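Nodulation protein S (Bradyrhizobium sp., PDB 3OFK) probably transfers a methyl group from S-adenosylmethionine during nod factor synthesis, and is here bound to S-adenosyl-L-homocysteine. Local coordinates at residues D105-E113 with Q132-M143; A51-A61 with H72-D80. All coordinates share one frame; numbering follows the deposited sequence.

Interaction 1 (D105-E113 with Q132-M143). With SAH (S-adenosyl-L-homocysteine), chain E.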
loop_
_atom_site.group_PDB
_atom_site.type_symbol
_atom_site.label_atom_id
_atom_site.label_comp_id
_atom_site.label_asym_id
_atom_site.label_seq_id
_atom_site.Cartn_x
_atom_site.Cartn_y
_atom_site.Cartn_z
ATOM N N ASP A 105 -8.480 -1.514 -10.103
ATOM C CA ASP A 105 -7.062 -1.544 -10.222
ATOM C C ASP A 105 -6.580 -0.084 -10.145
ATOM O O ASP A 105 -7.239 0.843 -10.651
ATOM C CB ASP A 105 -6.726 -2.166 -11.579
ATOM C CG ASP A 105 -5.270 -2.508 -11.724
ATOM O OD1 ASP A 105 -4.402 -1.725 -11.278
ATOM O OD2 ASP A 105 -5.012 -3.576 -12.294
ATOM N N ILE A 106 -5.440 0.144 -9.502
ATOM C CA ILE A 106 -4.895 1.513 -9.432
ATOM C C ILE A 106 -4.634 2.068 -10.857
ATOM O O ILE A 106 -4.757 3.277 -11.095
ATOM C CB ILE A 106 -3.652 1.588 -8.514
ATOM C CG1 ILE A 106 -3.092 3.028 -8.457
ATOM C CG2 ILE A 106 -2.582 0.585 -8.923
ATOM C CD1 ILE A 106 -4.104 4.071 -8.009
ATOM N N LEU A 107 -4.318 1.172 -11.800
ATOM C CA LEU A 107 -4.147 1.518 -13.222
ATOM C C LEU A 107 -5.388 2.079 -13.859
ATOM O O LEU A 107 -5.291 2.816 -14.839
ATOM C CB LEU A 107 -3.727 0.288 -14.043
ATOM C CG LEU A 107 -2.264 -0.149 -13.940
ATOM C CD1 LEU A 107 -2.067 -1.344 -14.852
ATOM C CD2 LEU A 107 -1.309 0.979 -14.319
ATOM N N GLN A 108 -6.554 1.712 -13.344
ATOM C CA GLN A 108 -7.810 2.134 -13.946
ATOM C C GLN A 108 -8.558 3.166 -13.138
ATOM O O GLN A 108 -9.560 3.685 -13.602
ATOM C CB GLN A 108 -8.698 0.927 -14.193
ATOM C CG GLN A 108 -8.439 0.250 -15.544
ATOM C CD GLN A 108 -9.726 -0.201 -16.172
ATOM O OE1 GLN A 108 -10.297 -1.218 -15.766
ATOM N NE2 GLN A 108 -10.222 0.571 -17.156
ATOM N N PHE A 109 -8.075 3.461 -11.934
ATOM C CA PHE A 109 -8.763 4.373 -11.034
ATOM C C PHE A 109 -8.572 5.787 -11.535
ATOM O O PHE A 109 -7.440 6.260 -11.692
ATOM C CB PHE A 109 -8.202 4.238 -9.613
ATOM C CG PHE A 109 -8.963 5.026 -8.571
ATOM C CD1 PHE A 109 -10.333 4.887 -8.432
ATOM C CD2 PHE A 109 -8.303 5.866 -7.706
ATOM C CE1 PHE A 109 -11.031 5.595 -7.445
ATOM C CE2 PHE A 109 -8.994 6.567 -6.723
ATOM C CZ PHE A 109 -10.354 6.439 -6.600
ATOM N N SER A 110 -9.681 6.460 -11.821
ATOM C CA SER A 110 -9.633 7.878 -12.154
ATOM C C SER A 110 -10.676 8.603 -11.320
ATOM O O SER A 110 -11.874 8.278 -11.358
ATOM C CB SER A 110 -9.874 8.102 -13.648
ATOM O OG SER A 110 -11.118 7.549 -14.028
ATOM N N THR A 111 -10.187 9.544 -10.519
ATOM C CA THR A 111 -11.038 10.459 -9.785
ATOM C C THR A 111 -10.569 11.855 -10.064
ATOM O O THR A 111 -9.410 12.071 -10.446
ATOM C CB THR A 111 -10.899 10.314 -8.281
ATOM O OG1 THR A 111 -10.066 9.193 -7.990
ATOM C CG2 THR A 111 -12.303 10.224 -7.590
ATOM N N ALA A 112 -11.497 12.779 -9.842
ATOM C CA ALA A 112 -11.211 14.191 -9.741
ATOM C C ALA A 112 -10.765 14.535 -8.301
ATOM O O ALA A 112 -10.191 15.606 -8.077
ATOM C CB ALA A 112 -12.443 15.000 -10.154
ATOM N N GLU A 113 -11.031 13.630 -7.347
ATOM C CA GLU A 113 -10.543 13.731 -5.953
ATOM C C GLU A 113 -9.047 14.029 -5.855
ATOM O O GLU A 113 -8.225 13.428 -6.567
ATOM C CB GLU A 113 -10.757 12.409 -5.182
ATOM C CG GLU A 113 -12.159 12.099 -4.677
ATOM C CD GLU A 113 -12.403 12.594 -3.269
ATOM O OE1 GLU A 113 -12.829 13.750 -3.096
ATOM O OE2 GLU A 113 -12.186 11.819 -2.325
ATOM N N GLN A 132 3.727 -0.110 -16.447
ATOM C CA GLN A 132 2.570 -0.076 -15.540
ATOM C C GLN A 132 2.871 0.588 -14.188
ATOM O O GLN A 132 2.032 1.343 -13.698
ATOM C CB GLN A 132 2.001 -1.479 -15.303
ATOM C CG GLN A 132 1.456 -2.104 -16.542
ATOM C CD GLN A 132 0.945 -3.486 -16.322
ATOM O OE1 GLN A 132 0.753 -3.933 -15.182
ATOM N NE2 GLN A 132 0.682 -4.168 -17.411
ATOM N N MET A 133 4.045 0.327 -13.597
ATOM C CA MET A 133 4.386 0.981 -12.323
ATOM C C MET A 133 4.433 2.503 -12.467
ATOM O O MET A 133 3.831 3.210 -11.668
ATOM C CB MET A 133 5.695 0.479 -11.745
ATOM C CG MET A 133 5.650 -0.941 -11.312
ATOM S SD MET A 133 6.886 -1.368 -10.044
ATOM C CE MET A 133 6.832 -3.178 -10.267
ATOM N N ARG A 134 5.119 2.983 -13.497
ATOM C CA ARG A 134 5.180 4.402 -13.830
ATOM C C ARG A 134 3.784 4.981 -14.045
ATOM O O ARG A 134 3.491 6.076 -13.573
ATOM C CB ARG A 134 5.994 4.621 -15.111
ATOM C CG ARG A 134 7.467 4.315 -14.963
ATOM C CD ARG A 134 8.319 5.050 -15.997
ATOM N NE ARG A 134 9.573 5.492 -15.376
ATOM C CZ ARG A 134 10.632 4.706 -15.155
ATOM N NH1 ARG A 134 11.712 5.212 -14.562
ATOM N NH2 ARG A 134 10.621 3.418 -15.518
ATOM N N THR A 135 2.945 4.287 -14.813
ATOM C CA THR A 135 1.590 4.766 -15.049
ATOM C C THR A 135 0.848 4.922 -13.705
ATOM O O THR A 135 0.250 5.952 -13.433
ATOM C CB THR A 135 0.781 3.820 -15.959
ATOM O OG1 THR A 135 1.272 3.915 -17.301
ATOM C CG2 THR A 135 -0.694 4.203 -15.961
ATOM N N ALA A 136 0.881 3.884 -12.890
ATOM C CA ALA A 136 0.263 3.935 -11.559
ATOM C C ALA A 136 0.861 5.045 -10.679
ATOM O O ALA A 136 0.160 5.724 -9.963
ATOM C CB ALA A 136 0.422 2.598 -10.852
ATOM N N ILE A 137 2.171 5.191 -10.701
ATOM C CA ILE A 137 2.810 6.251 -9.956
ATOM C C ILE A 137 2.353 7.608 -10.468
ATOM O O ILE A 137 2.046 8.459 -9.656
ATOM C CB ILE A 137 4.323 6.122 -9.976
ATOM C CG1 ILE A 137 4.711 4.932 -9.163
ATOM C CG2 ILE A 137 5.009 7.349 -9.374
ATOM C CD1 ILE A 137 6.085 4.514 -9.374
ATOM N N ASP A 138 2.245 7.802 -11.786
ATOM C CA ASP A 138 1.834 9.118 -12.313
ATOM C C ASP A 138 0.435 9.430 -11.803
ATOM O O ASP A 138 0.089 10.588 -11.511
ATOM C CB ASP A 138 1.850 9.168 -13.863
ATOM C CG ASP A 138 3.250 9.028 -14.465
ATOM O OD1 ASP A 138 4.239 9.159 -13.729
ATOM O OD2 ASP A 138 3.362 8.770 -15.690
ATOM N N ASN A 139 -0.389 8.391 -11.742
ATOM C CA ASN A 139 -1.782 8.520 -11.320
ATOM C C ASN A 139 -1.846 8.962 -9.861
ATOM O O ASN A 139 -2.627 9.838 -9.502
ATOM C CB ASN A 139 -2.508 7.177 -11.521
ATOM C CG ASN A 139 -4.051 7.292 -11.423
ATOM O OD1 ASN A 139 -4.642 8.372 -11.551
ATOM N ND2 ASN A 139 -4.701 6.150 -11.202
ATOM N N MET A 140 -1.031 8.310 -9.025
ATOM C CA MET A 140 -0.919 8.655 -7.615
ATOM C C MET A 140 -0.420 10.110 -7.442
ATOM O O MET A 140 -0.998 10.885 -6.643
ATOM C CB MET A 140 0.010 7.669 -6.900
ATOM C CG MET A 140 -0.538 6.299 -6.794
ATOM S SD MET A 140 0.416 5.323 -5.614
ATOM C CE MET A 140 2.052 5.195 -6.361
ATOM N N VAL A 141 0.611 10.496 -8.202
ATOM C CA VAL A 141 1.147 11.860 -8.112
ATOM C C VAL A 141 0.037 12.848 -8.460
ATOM O O VAL A 141 -0.195 13.804 -7.717
ATOM C CB VAL A 141 2.373 12.085 -9.029
ATOM C CG1 VAL A 141 2.781 13.598 -9.076
ATOM C CG2 VAL A 141 3.514 11.213 -8.566
ATOM N N LYS A 142 -0.660 12.575 -9.565
ATOM C CA LYS A 142 -1.749 13.427 -10.023
ATOM C C LYS A 142 -2.839 13.607 -8.963
ATOM O O LYS A 142 -3.362 14.714 -8.817
ATOM C CB LYS A 142 -2.361 12.883 -11.318
ATOM C CG LYS A 142 -3.650 13.600 -11.764
ATOM C CD LYS A 142 -4.234 12.933 -13.029
ATOM C CE LYS A 142 -5.738 12.674 -12.884
ATOM N NZ LYS A 142 -5.992 11.600 -11.877
ATOM N N MET A 143 -3.187 12.529 -8.243
ATOM C CA MET A 143 -4.217 12.606 -7.174
ATOM C C MET A 143 -3.726 13.166 -5.808
ATOM O O MET A 143 -4.509 13.192 -4.848
ATOM C CB MET A 143 -4.828 11.218 -6.901
ATOM C CG MET A 143 -5.626 10.594 -8.041
ATOM S SD MET A 143 -6.280 8.973 -7.507
ATOM C CE MET A 143 -4.865 7.939 -7.416
HETATM N N SAH E . -1.573 -2.021 2.003
HETATM C CA SAH E . -1.893 -3.099 2.932
HETATM C CB SAH E . -2.256 -4.361 2.154
HETATM C CG SAH E . -1.189 -5.056 1.323
HETATM S SD SAH E . -1.687 -6.669 0.626
HETATM C C SAH E . -0.777 -3.401 3.945
HETATM O O SAH E . 0.363 -2.958 3.791
HETATM O OXT SAH E . -1.006 -4.094 4.935
HETATM C "C5'" SAH E . -1.912 -6.067 -1.080
HETATM C "C4'" SAH E . -3.288 -5.583 -1.494
HETATM O "O4'" SAH E . -3.174 -4.929 -2.758
HETATM C "C3'" SAH E . -4.323 -6.695 -1.656
HETATM O "O3'" SAH E . -5.565 -6.291 -1.063
HETATM C "C2'" SAH E . -4.442 -6.830 -3.182
HETATM O "O2'" SAH E . -5.709 -7.291 -3.583
HETATM C "C1'" SAH E . -4.204 -5.407 -3.607
HETATM N N9 SAH E . -3.798 -5.153 -5.009
HETATM C C8 SAH E . -2.922 -5.882 -5.772
HETATM N N7 SAH E . -2.803 -5.271 -6.971
HETATM C C5 SAH E . -3.575 -4.171 -6.988
HETATM C C6 SAH E . -3.739 -3.202 -7.979
HETATM N N6 SAH E . -3.127 -3.378 -9.183
HETATM N N1 SAH E . -4.595 -2.159 -7.724
HETATM C C2 SAH E . -5.223 -2.062 -6.486
HETATM N N3 SAH E . -5.017 -3.023 -5.502
HETATM C C4 SAH E . -4.185 -4.060 -5.744
#
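The backbones of L107 and A136 come within 5.3 Å (CA to CA) where the irregular loop 105-113 packs against the helix 132-142, and at the C-terminal end E113 O lies against M143 CB. N139 joins the two: its ND2 donates to I106 O at 2.9 Å and to F109 O at 2.8 Å. Both acceptors lie close to its amide plane, 7° and 14° out of it, so one flat group ties two loop carbonyls and fixes its own rotation. With alanine in place of N139, both carbonyls would probably lose this donor and the loop its polar tie to the helix. In this Rossmann-like methyltransferase fold the loop, following strand 99-103, reads the adenine of SAH: I106 N donates to N1 at 3.0 Å, and D105 OD1 accepts from both N6 and L107 N, the latter bond closing an Asx turn. Apolar branches fill the rest. CG2 of I106 meets A136 CB, and L107 CD2 sits 3.7 Å from T135 CG2. M143, with CG beside its backbone N and the chain extended at chi2, brings SD to 3.7 Å from F109 CE2, an oblique Met-aromatic contact with the sulfur 65° off the ring normal; the bend at chi3 then sets CE 4.0 Å from I106 CD1.

Interaction 2 (A51-A61 with H72-D80); sequences AVSNGLEIGCA and HCKRLTVID. With SAH (S-adenosyl-L-homocysteine), chain E.
D80 closes on the turn after strand 55-58 through its carboxylate. Its CB lies 3.9 Å from C60 SG; with CG anti to the backbone N (chi1 -158°), the carboxylate reaches over to the turn and the ribose. OD1 then accepts from SAH O2' at 2.7 Å and has M82 N as a second donor, while OD2 accepts from both SAH O3' at 2.5 Å and C60 N at 2.9 Å, the amide meeting it nearly along its C-O axis. A single acidic group thus grips the two ribose hydroxyls and fixes the turn beside them. O3' in turn accepts from A61 N, and G59 O takes a bond from the amino group of SAH. A CB on G59 would clash with SAH O4', and at its backbone angles, with phi positive, would also be jammed against the carbonyl O of I58, so there is no room for a side chain here.

The strands behind this site are the two parallel strands of a beta-alpha-beta unit with helix 64-69, 17° apart in direction. Their ladder runs through G55 N to R75 O, T77 N to G55 O, E57 N to T77 O, I79 N to E57 O and G59 N to I79 O. On one face L56 CD1 lies 3.7 Å from T77 CG2 and near I79 CG2, and I58 runs alongside I79, CG1 to CG1. On the other, V78 CG1 meets C60 CB at 3.6 Å and lies alongside E57, whose OE1 is bonded to T66. At the opposite end of the ladder a water donates to N54 OD1 and G55 O and accepts from T77 OG1, bridging the strands; N54 ND2 donates to L114 O. R75 NH1, whose charge partner is E113, comes to 3.0 Å from N54 OD1 with the amide and guanidinium planes 39° apart.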
loop_
_atom_site.group_PDB
_atom_site.type_symbol
_atom_site.label_atom_id
_atom_site.label_comp_id
_atom_site.label_asym_id
_atom_site.label_seq_id
_atom_site.Cartn_x
_atom_site.Cartn_y
_atom_site.Cartn_z
ATOM N N ALA A 51 -3.854 14.980 11.921
ATOM C CA ALA A 51 -5.067 14.412 11.301
ATOM C C ALA A 51 -5.118 14.689 9.789
ATOM O O ALA A 51 -4.701 15.758 9.326
ATOM C CB ALA A 51 -6.359 14.951 12.001
ATOM N N VAL A 52 -5.662 13.746 9.032
ATOM C CA VAL A 52 -5.729 13.866 7.557
ATOM C C VAL A 52 -7.122 14.357 7.126
ATOM O O VAL A 52 -8.107 13.972 7.724
ATOM C CB VAL A 52 -5.314 12.503 6.922
ATOM C CG1 VAL A 52 -5.714 12.392 5.497
ATOM C CG2 VAL A 52 -3.799 12.293 7.091
ATOM N N SER A 53 -7.218 15.212 6.108
ATOM C CA SER A 53 -8.553 15.637 5.593
ATOM C C SER A 53 -9.268 14.621 4.658
ATOM O O SER A 53 -10.502 14.446 4.696
ATOM C CB SER A 53 -8.443 16.966 4.852
ATOM O OG SER A 53 -8.131 18.062 5.734
ATOM N N ASN A 54 -8.495 13.995 3.775
ATOM C CA ASN A 54 -9.075 13.219 2.682
ATOM C C ASN A 54 -8.049 12.221 2.288
ATOM O O ASN A 54 -7.142 12.546 1.549
ATOM C CB ASN A 54 -9.413 14.144 1.505
ATOM C CG ASN A 54 -10.324 13.487 0.497
ATOM O OD1 ASN A 54 -11.110 12.609 0.839
ATOM N ND2 ASN A 54 -10.242 13.937 -0.761
ATOM N N GLY A 55 -8.129 11.031 2.860
ATOM C CA GLY A 55 -7.072 10.040 2.691
ATOM C C GLY A 55 -7.435 8.986 1.639
ATOM O O GLY A 55 -8.622 8.715 1.418
ATOM N N LEU A 56 -6.410 8.414 0.996
ATOM C CA LEU A 56 -6.585 7.280 0.048
ATOM C C LEU A 56 -5.702 6.090 0.451
ATOM O O LEU A 56 -4.476 6.212 0.626
ATOM C CB LEU A 56 -6.271 7.696 -1.390
ATOM C CG LEU A 56 -6.350 6.605 -2.492
ATOM C CD1 LEU A 56 -7.782 6.127 -2.722
ATOM C CD2 LEU A 56 -5.729 7.066 -3.815
ATOM N N GLU A 57 -6.292 4.918 0.570
ATOM C CA GLU A 57 -5.499 3.728 0.817
ATOM C C GLU A 57 -5.615 2.871 -0.422
ATOM O O GLU A 57 -6.758 2.627 -0.891
ATOM C CB GLU A 57 -5.985 2.952 2.037
ATOM C CG GLU A 57 -5.033 1.761 2.365
ATOM C CD GLU A 57 -5.609 0.678 3.262
ATOM O OE1 GLU A 57 -6.840 0.589 3.436
ATOM O OE2 GLU A 57 -4.810 -0.093 3.847
ATOM N N ILE A 58 -4.456 2.468 -0.969
ATOM C CA ILE A 58 -4.383 1.635 -2.203
ATOM C C ILE A 58 -3.942 0.231 -1.839
ATOM O O ILE A 58 -2.754 0.022 -1.539
ATOM C CB ILE A 58 -3.407 2.204 -3.231
ATOM C CG1 ILE A 58 -3.936 3.531 -3.733
ATOM C CG2 ILE A 58 -3.214 1.214 -4.444
ATOM C CD1 ILE A 58 -2.873 4.413 -4.421
ATOM N N GLY A 59 -4.882 -0.720 -1.907
ATOM C CA GLY A 59 -4.621 -2.116 -1.482
ATOM C C GLY A 59 -4.854 -2.318 0.019
ATOM O O GLY A 59 -4.043 -1.901 0.833
ATOM N N CYS A 60 -5.951 -2.961 0.390
ATOM C CA CYS A 60 -6.377 -3.011 1.791
ATOM C C CYS A 60 -6.357 -4.389 2.426
ATOM O O CYS A 60 -6.603 -4.499 3.645
ATOM C CB CYS A 60 -7.813 -2.460 1.930
ATOM S SG CYS A 60 -9.112 -3.277 0.931
ATOM N N ALA A 61 -6.084 -5.426 1.650
ATOM C CA ALA A 61 -6.195 -6.818 2.128
ATOM C C ALA A 61 -7.474 -6.947 2.946
ATOM O O ALA A 61 -8.532 -6.528 2.458
ATOM C CB ALA A 61 -4.972 -7.239 2.946
ATOM N N HIS A 72 -8.253 8.558 11.871
ATOM C CA HIS A 72 -7.384 9.719 11.743
ATOM C C HIS A 72 -7.592 10.519 10.450
ATOM O O HIS A 72 -6.885 11.494 10.209
ATOM C CB HIS A 72 -5.951 9.241 11.886
ATOM C CG HIS A 72 -5.741 8.370 13.093
ATOM N ND1 HIS A 72 -5.888 8.826 14.385
ATOM C CD2 HIS A 72 -5.452 7.051 13.192
ATOM C CE1 HIS A 72 -5.680 7.831 15.226
ATOM N NE2 HIS A 72 -5.428 6.737 14.526
ATOM N N CYS A 73 -8.569 10.103 9.641
ATOM C CA CYS A 73 -8.906 10.756 8.376
ATOM C C CYS A 73 -10.352 11.244 8.449
ATOM O O CYS A 73 -11.227 10.483 8.810
ATOM C CB CYS A 73 -8.804 9.747 7.241
ATOM S SG CYS A 73 -7.232 8.847 7.109
ATOM N N LYS A 74 -10.602 12.503 8.114
ATOM C CA LYS A 74 -11.954 13.057 8.109
ATOM C C LYS A 74 -12.804 12.297 7.065
ATOM O O LYS A 74 -13.956 11.920 7.303
ATOM C CB LYS A 74 -11.868 14.563 7.798
ATOM C CG LYS A 74 -13.150 15.355 7.871
ATOM C CD LYS A 74 -12.791 16.836 8.071
ATOM C CE LYS A 74 -13.878 17.786 7.596
ATOM N NZ LYS A 74 -13.424 19.197 7.835
ATOM N N ARG A 75 -12.188 12.063 5.922
ATOM C CA ARG A 75 -12.712 11.151 4.894
ATOM C C ARG A 75 -11.599 10.206 4.462
ATOM O O ARG A 75 -10.426 10.606 4.368
ATOM C CB ARG A 75 -13.240 11.941 3.687
ATOM C CG ARG A 75 -14.486 12.744 3.960
ATOM C CD ARG A 75 -15.072 13.408 2.680
ATOM N NE ARG A 75 -15.631 12.425 1.740
ATOM C CZ ARG A 75 -15.105 12.065 0.565
ATOM N NH1 ARG A 75 -13.985 12.605 0.094
ATOM N NH2 ARG A 75 -15.726 11.147 -0.165
ATOM N N LEU A 76 -11.972 8.955 4.190
ATOM C CA LEU A 76 -11.046 7.922 3.694
ATOM C C LEU A 76 -11.682 7.241 2.482
ATOM O O LEU A 76 -12.870 6.851 2.527
ATOM C CB LEU A 76 -10.750 6.855 4.768
ATOM C CG LEU A 76 -9.797 5.675 4.483
ATOM C CD1 LEU A 76 -8.369 6.144 4.013
ATOM C CD2 LEU A 76 -9.694 4.729 5.634
ATOM N N THR A 77 -10.904 7.121 1.405
ATOM C CA THR A 77 -11.239 6.291 0.253
ATOM C C THR A 77 -10.269 5.113 0.195
ATOM O O THR A 77 -9.059 5.260 0.434
ATOM C CB THR A 77 -11.186 7.179 -1.021
ATOM O OG1 THR A 77 -12.111 8.249 -0.813
ATOM C CG2 THR A 77 -11.498 6.398 -2.349
ATOM N N VAL A 78 -10.788 3.943 -0.159
ATOM C CA VAL A 78 -9.971 2.720 -0.200
ATOM C C VAL A 78 -10.226 1.994 -1.562
ATOM O O VAL A 78 -11.377 1.793 -1.982
ATOM C CB VAL A 78 -10.382 1.785 0.915
ATOM C CG1 VAL A 78 -9.557 0.456 0.875
ATOM C CG2 VAL A 78 -10.251 2.446 2.271
ATOM N N ILE A 79 -9.165 1.675 -2.291
ATOM C CA ILE A 79 -9.326 0.965 -3.541
ATOM C C ILE A 79 -8.595 -0.349 -3.404
ATOM O O ILE A 79 -7.669 -0.494 -2.616
ATOM C CB ILE A 79 -8.923 1.766 -4.804
ATOM C CG1 ILE A 79 -7.416 2.003 -4.912
ATOM C CG2 ILE A 79 -9.667 3.144 -4.822
ATOM C CD1 ILE A 79 -6.915 2.136 -6.342
ATOM N N ASP A 80 -9.097 -1.321 -4.135
ATOM C CA ASP A 80 -8.495 -2.608 -4.221
ATOM C C ASP A 80 -9.003 -3.308 -5.477
ATOM O O ASP A 80 -10.182 -3.244 -5.833
ATOM C CB ASP A 80 -8.828 -3.444 -2.998
ATOM C CG ASP A 80 -7.826 -4.561 -2.801
ATOM O OD1 ASP A 80 -7.779 -5.519 -3.645
ATOM O OD2 ASP A 80 -7.014 -4.414 -1.864
HETATM N N SAH E . -1.573 -2.021 2.003
HETATM C CA SAH E . -1.893 -3.099 2.932
HETATM C CB SAH E . -2.256 -4.361 2.154
HETATM C CG SAH E . -1.189 -5.056 1.323
HETATM S SD SAH E . -1.687 -6.669 0.626
HETATM C C SAH E . -0.777 -3.401 3.945
HETATM O O SAH E . 0.363 -2.958 3.791
HETATM O OXT SAH E . -1.006 -4.094 4.935
HETATM C "C5'" SAH E . -1.912 -6.067 -1.080
HETATM C "C4'" SAH E . -3.288 -5.583 -1.494
HETATM O "O4'" SAH E . -3.174 -4.929 -2.758
HETATM C "C3'" SAH E . -4.323 -6.695 -1.656
HETATM O "O3'" SAH E . -5.565 -6.291 -1.063
HETATM C "C2'" SAH E . -4.442 -6.830 -3.182
HETATM O "O2'" SAH E . -5.709 -7.291 -3.583
HETATM C "C1'" SAH E . -4.204 -5.407 -3.607
HETATM N N9 SAH E . -3.798 -5.153 -5.009
HETATM C C8 SAH E . -2.922 -5.882 -5.772
HETATM N N7 SAH E . -2.803 -5.271 -6.971
HETATM C C5 SAH E . -3.575 -4.171 -6.988
HETATM C C6 SAH E . -3.739 -3.202 -7.979
HETATM N N6 SAH E . -3.127 -3.378 -9.183
HETATM N N1 SAH E . -4.595 -2.159 -7.724
HETATM C C2 SAH E . -5.223 -2.062 -6.486
HETATM N N3 SAH E . -5.017 -3.023 -5.502
HETATM C C4 SAH E . -4.185 -4.060 -5.744
HETATM O O HOH W 1 -11.098 10.082 0.983
#

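How the interactions relate
Interaction 2 comes first along the chain and interaction 1 follows, their centres about 15 Å apart. Strands 52-58 and 73-80 are neighbours in the mixed seven-stranded sheet; segment 105-113 links strand 99-103 to strand 115-121. Helix 130-142 reaches I58 through M140, while loop residues I106 and F109 lie on I79 of the same face. Two kinds of direct contact connect them: M140 SD lies 3.6 Å from I58 CD1, and I106 CA 3.7 Å from I79 CD1, while at the end away from the ligand E113 OE2 forms a salt bridge with R75 NH1. Both contacts reach SAH, interaction 2 holding the ribose and amino group and interaction 1 the adenine, so the ligand spans the strand ends and the loop.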